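Local coordinates for Lmo0131 protein (PDB 4Q6J), which is an EAL-domain protein that probably hydrolyses cyclic di-GMP, though its own activity is not established, at residues I11-Y20 with D59-M69. Sequence-based numbering, arbitrary orientation.
Sequences IWDAIRRNSY and DIVLLNATREM
Two aromatic residues, W12 and Y20, each offer a ring face to an aliphatic chain of 59-69. L63 lies over the six-membered ring of W12, its CG 4.0 Å from the centroid and 20° off the normal, a CH-pi contact for which the broad indole and branched leucine are well matched. Over Y20 the chain is that of M69, a selenomethionine in this crystal. With its CG anti to the backbone N (chi1 -160°), M69 sets that methylene 3.7 Å from the Y20 ring centroid, while SE stands obliquely at 5.0 Å, a Met-aromatic contact.

Between the rings the packing is aliphatic. I15 sends its two branches different ways: CG2 meets L63 CD1 and A65 CB, both at 3.7 Å, whereas CG1 lies 3.7 Å from I60 CD1. The small A65, at the N-cap of helix 66-83, lets CG2 come this close. I60 CD1 also reaches the Y20 ring at its edge.

Polar residues border this core. R16 brings NH2 within 3.5 Å of L63 CD2; N18, whose positive phi asparagine tolerates well, closes helix 8-16 in a Schellman motif and sets OD1 beside E68 CB.

In this TIM-barrel-like EAL domain, helix 8-16 and the start of strand 20-29 thus pack against the end of helix 53-62, the turn after it and the start of helix 66-83. Strand 35-45, antiparallel to 20-29, adds L44 against I15 and Y20.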
# COMPACT_ATOMS: atom_id res chain seq x y z
N ILE B 11 8.35 22.26 15.08
CA ILE B 11 7.13 21.74 14.45
C ILE B 11 6.04 21.31 15.45
O ILE B 11 4.94 21.83 15.42
CB ILE B 11 7.45 20.60 13.43
CG1 ILE B 11 8.13 21.20 12.19
CG2 ILE B 11 6.19 19.83 13.06
CD1 ILE B 11 8.60 20.22 11.19
N TRP B 12 6.40 20.40 16.35
CA TRP B 12 5.48 19.83 17.31
C TRP B 12 4.90 20.92 18.19
O TRP B 12 3.75 20.87 18.55
CB TRP B 12 6.17 18.71 18.12
CG TRP B 12 6.29 17.43 17.36
CD1 TRP B 12 6.50 17.30 16.04
CD2 TRP B 12 6.19 16.09 17.88
NE1 TRP B 12 6.54 15.99 15.69
CE2 TRP B 12 6.34 15.22 16.80
CE3 TRP B 12 5.98 15.56 19.15
CZ2 TRP B 12 6.31 13.84 16.95
CZ3 TRP B 12 5.95 14.19 19.29
CH2 TRP B 12 6.10 13.35 18.19
N ASP B 13 5.64 21.96 18.57
CA ASP B 13 5.07 23.02 19.39
C ASP B 13 4.07 23.87 18.60
O ASP B 13 3.10 24.37 19.16
CB ASP B 13 6.14 23.89 20.02
CG ASP B 13 5.67 24.54 21.31
OD1 ASP B 13 4.58 24.17 21.80
OD2 ASP B 13 6.39 25.41 21.84
N ALA B 14 4.29 24.02 17.29
CA ALA B 14 3.34 24.75 16.47
C ALA B 14 2.01 23.99 16.35
O ALA B 14 0.94 24.54 16.45
CB ALA B 14 3.92 25.04 15.12
N ILE B 15 2.09 22.69 16.16
CA ILE B 15 0.92 21.84 16.14
C ILE B 15 0.13 21.89 17.47
O ILE B 15 -1.10 21.83 17.49
CB ILE B 15 1.36 20.42 15.85
CG1 ILE B 15 1.70 20.27 14.39
CG2 ILE B 15 0.30 19.46 16.20
CD1 ILE B 15 2.44 19.04 14.12
N ARG B 16 0.83 22.00 18.59
CA ARG B 16 0.19 22.14 19.90
C ARG B 16 -0.47 23.51 20.12
O ARG B 16 -1.52 23.61 20.75
CB ARG B 16 1.18 21.86 21.03
CG ARG B 16 1.59 20.41 21.09
CD ARG B 16 1.83 19.93 22.51
NE ARG B 16 2.33 18.56 22.54
CZ ARG B 16 3.60 18.25 22.39
NH1 ARG B 16 4.50 19.21 22.19
NH2 ARG B 16 3.99 16.99 22.44
N ARG B 17 0.15 24.56 19.58
CA ARG B 17 -0.47 25.87 19.55
C ARG B 17 -1.67 25.94 18.58
O ARG B 17 -2.32 26.97 18.49
CB ARG B 17 0.54 26.95 19.15
CG ARG B 17 1.78 27.03 20.04
CD ARG B 17 2.92 27.78 19.32
NE ARG B 17 4.26 27.55 19.88
CZ ARG B 17 5.35 27.33 19.16
NH1 ARG B 17 5.27 27.29 17.83
NH2 ARG B 17 6.53 27.14 19.75
N ASN B 18 -1.96 24.84 17.87
CA ASN B 18 -2.97 24.84 16.80
C ASN B 18 -2.71 25.99 15.85
O ASN B 18 -3.61 26.73 15.44
CB ASN B 18 -4.40 24.89 17.33
CG ASN B 18 -5.03 23.52 17.42
OD1 ASN B 18 -4.88 22.70 16.51
ND2 ASN B 18 -5.73 23.25 18.51
N SER B 19 -1.45 26.12 15.50
CA SER B 19 -0.97 27.23 14.75
C SER B 19 -1.05 26.97 13.22
O SER B 19 -0.03 26.81 12.56
CB SER B 19 0.46 27.49 15.23
OG SER B 19 0.97 28.69 14.74
N TYR B 20 -2.27 26.92 12.66
CA TYR B 20 -2.46 26.64 11.23
C TYR B 20 -2.84 27.90 10.47
O TYR B 20 -3.35 28.83 11.07
CB TYR B 20 -3.56 25.60 11.02
CG TYR B 20 -3.33 24.28 11.72
CD1 TYR B 20 -2.44 23.35 11.23
CD2 TYR B 20 -4.03 23.96 12.87
CE1 TYR B 20 -2.22 22.15 11.87
CE2 TYR B 20 -3.83 22.76 13.52
CZ TYR B 20 -2.93 21.85 13.01
OH TYR B 20 -2.73 20.66 13.66
N ASP B 59 4.05 14.34 11.89
CA ASP B 59 3.93 14.83 13.24
C ASP B 59 2.46 14.89 13.71
O ASP B 59 2.17 14.55 14.84
CB ASP B 59 4.64 16.16 13.35
CG ASP B 59 6.02 16.11 12.74
OD1 ASP B 59 6.18 16.49 11.56
OD2 ASP B 59 6.93 15.67 13.44
N ILE B 60 1.56 15.31 12.83
CA ILE B 60 0.15 15.46 13.20
C ILE B 60 -0.50 14.14 13.64
O ILE B 60 -1.15 14.08 14.66
CB ILE B 60 -0.65 16.01 11.99
CG1 ILE B 60 -0.17 17.41 11.60
CG2 ILE B 60 -2.15 15.99 12.24
CD1 ILE B 60 -0.85 18.53 12.35
N VAL B 61 -0.27 13.09 12.88
CA VAL B 61 -0.66 11.74 13.21
C VAL B 61 -0.06 11.30 14.54
O VAL B 61 -0.77 10.92 15.46
CB VAL B 61 -0.22 10.80 12.08
CG1 VAL B 61 -0.19 9.36 12.56
CG2 VAL B 61 -1.11 10.98 10.85
N LEU B 62 1.26 11.38 14.66
CA LEU B 62 1.95 11.03 15.91
C LEU B 62 1.53 11.86 17.13
O LEU B 62 1.65 11.44 18.28
CB LEU B 62 3.46 11.11 15.70
CG LEU B 62 3.87 10.15 14.57
CD1 LEU B 62 5.05 10.68 13.78
CD2 LEU B 62 4.12 8.73 15.12
N LEU B 63 1.04 13.06 16.87
CA LEU B 63 0.53 13.90 17.93
C LEU B 63 -1.00 13.79 18.01
O LEU B 63 -1.63 14.51 18.77
CB LEU B 63 0.98 15.36 17.75
CG LEU B 63 2.34 15.83 18.28
CD1 LEU B 63 2.44 17.35 18.29
CD2 LEU B 63 2.60 15.28 19.67
N ASN B 64 -1.55 12.84 17.25
CA ASN B 64 -3.00 12.66 17.08
C ASN B 64 -3.79 13.99 16.97
O ASN B 64 -4.82 14.18 17.62
CB ASN B 64 -3.60 11.70 18.13
CG ASN B 64 -3.18 10.22 17.91
OD1 ASN B 64 -3.89 9.43 17.27
ND2 ASN B 64 -2.02 9.85 18.46
N ALA B 65 -3.27 14.89 16.13
CA ALA B 65 -3.82 16.24 15.94
C ALA B 65 -4.69 16.42 14.68
O ALA B 65 -5.13 17.52 14.36
CB ALA B 65 -2.69 17.28 15.95
N THR B 66 -4.96 15.31 14.00
CA THR B 66 -5.68 15.34 12.74
C THR B 66 -7.05 15.97 12.92
O THR B 66 -7.53 16.63 12.03
CB THR B 66 -5.84 13.96 12.05
OG1 THR B 66 -6.32 12.99 12.97
CG2 THR B 66 -4.53 13.47 11.45
N ARG B 67 -7.69 15.75 14.06
CA ARG B 67 -9.02 16.29 14.25
C ARG B 67 -9.01 17.81 14.36
O ARG B 67 -9.83 18.47 13.72
CB ARG B 67 -9.72 15.65 15.43
CG ARG B 67 -11.13 16.17 15.60
CD ARG B 67 -11.96 16.12 14.33
NE ARG B 67 -13.23 16.80 14.56
CZ ARG B 67 -14.33 16.22 15.03
NH1 ARG B 67 -14.36 14.92 15.28
NH2 ARG B 67 -15.41 16.94 15.24
N GLU B 68 -8.08 18.33 15.17
CA GLU B 68 -7.84 19.77 15.32
C GLU B 68 -7.65 20.44 13.97
O GLU B 68 -8.20 21.50 13.69
CB GLU B 68 -6.57 20.02 16.15
CG GLU B 68 -6.74 19.84 17.67
CD GLU B 68 -6.30 18.48 18.19
OE1 GLU B 68 -5.96 18.42 19.38
OE2 GLU B 68 -6.30 17.48 17.44
N MSE B 69 -6.86 19.81 13.12
CA MSE B 69 -6.48 20.40 11.87
C MSE B 69 -7.69 20.48 10.95
O MSE B 69 -7.96 21.55 10.39
CB MSE B 69 -5.31 19.63 11.25
CG MSE B 69 -4.55 20.42 10.21
SE MSE B 69 -3.46 19.28 9.07
CE MSE B 69 -4.70 17.82 9.01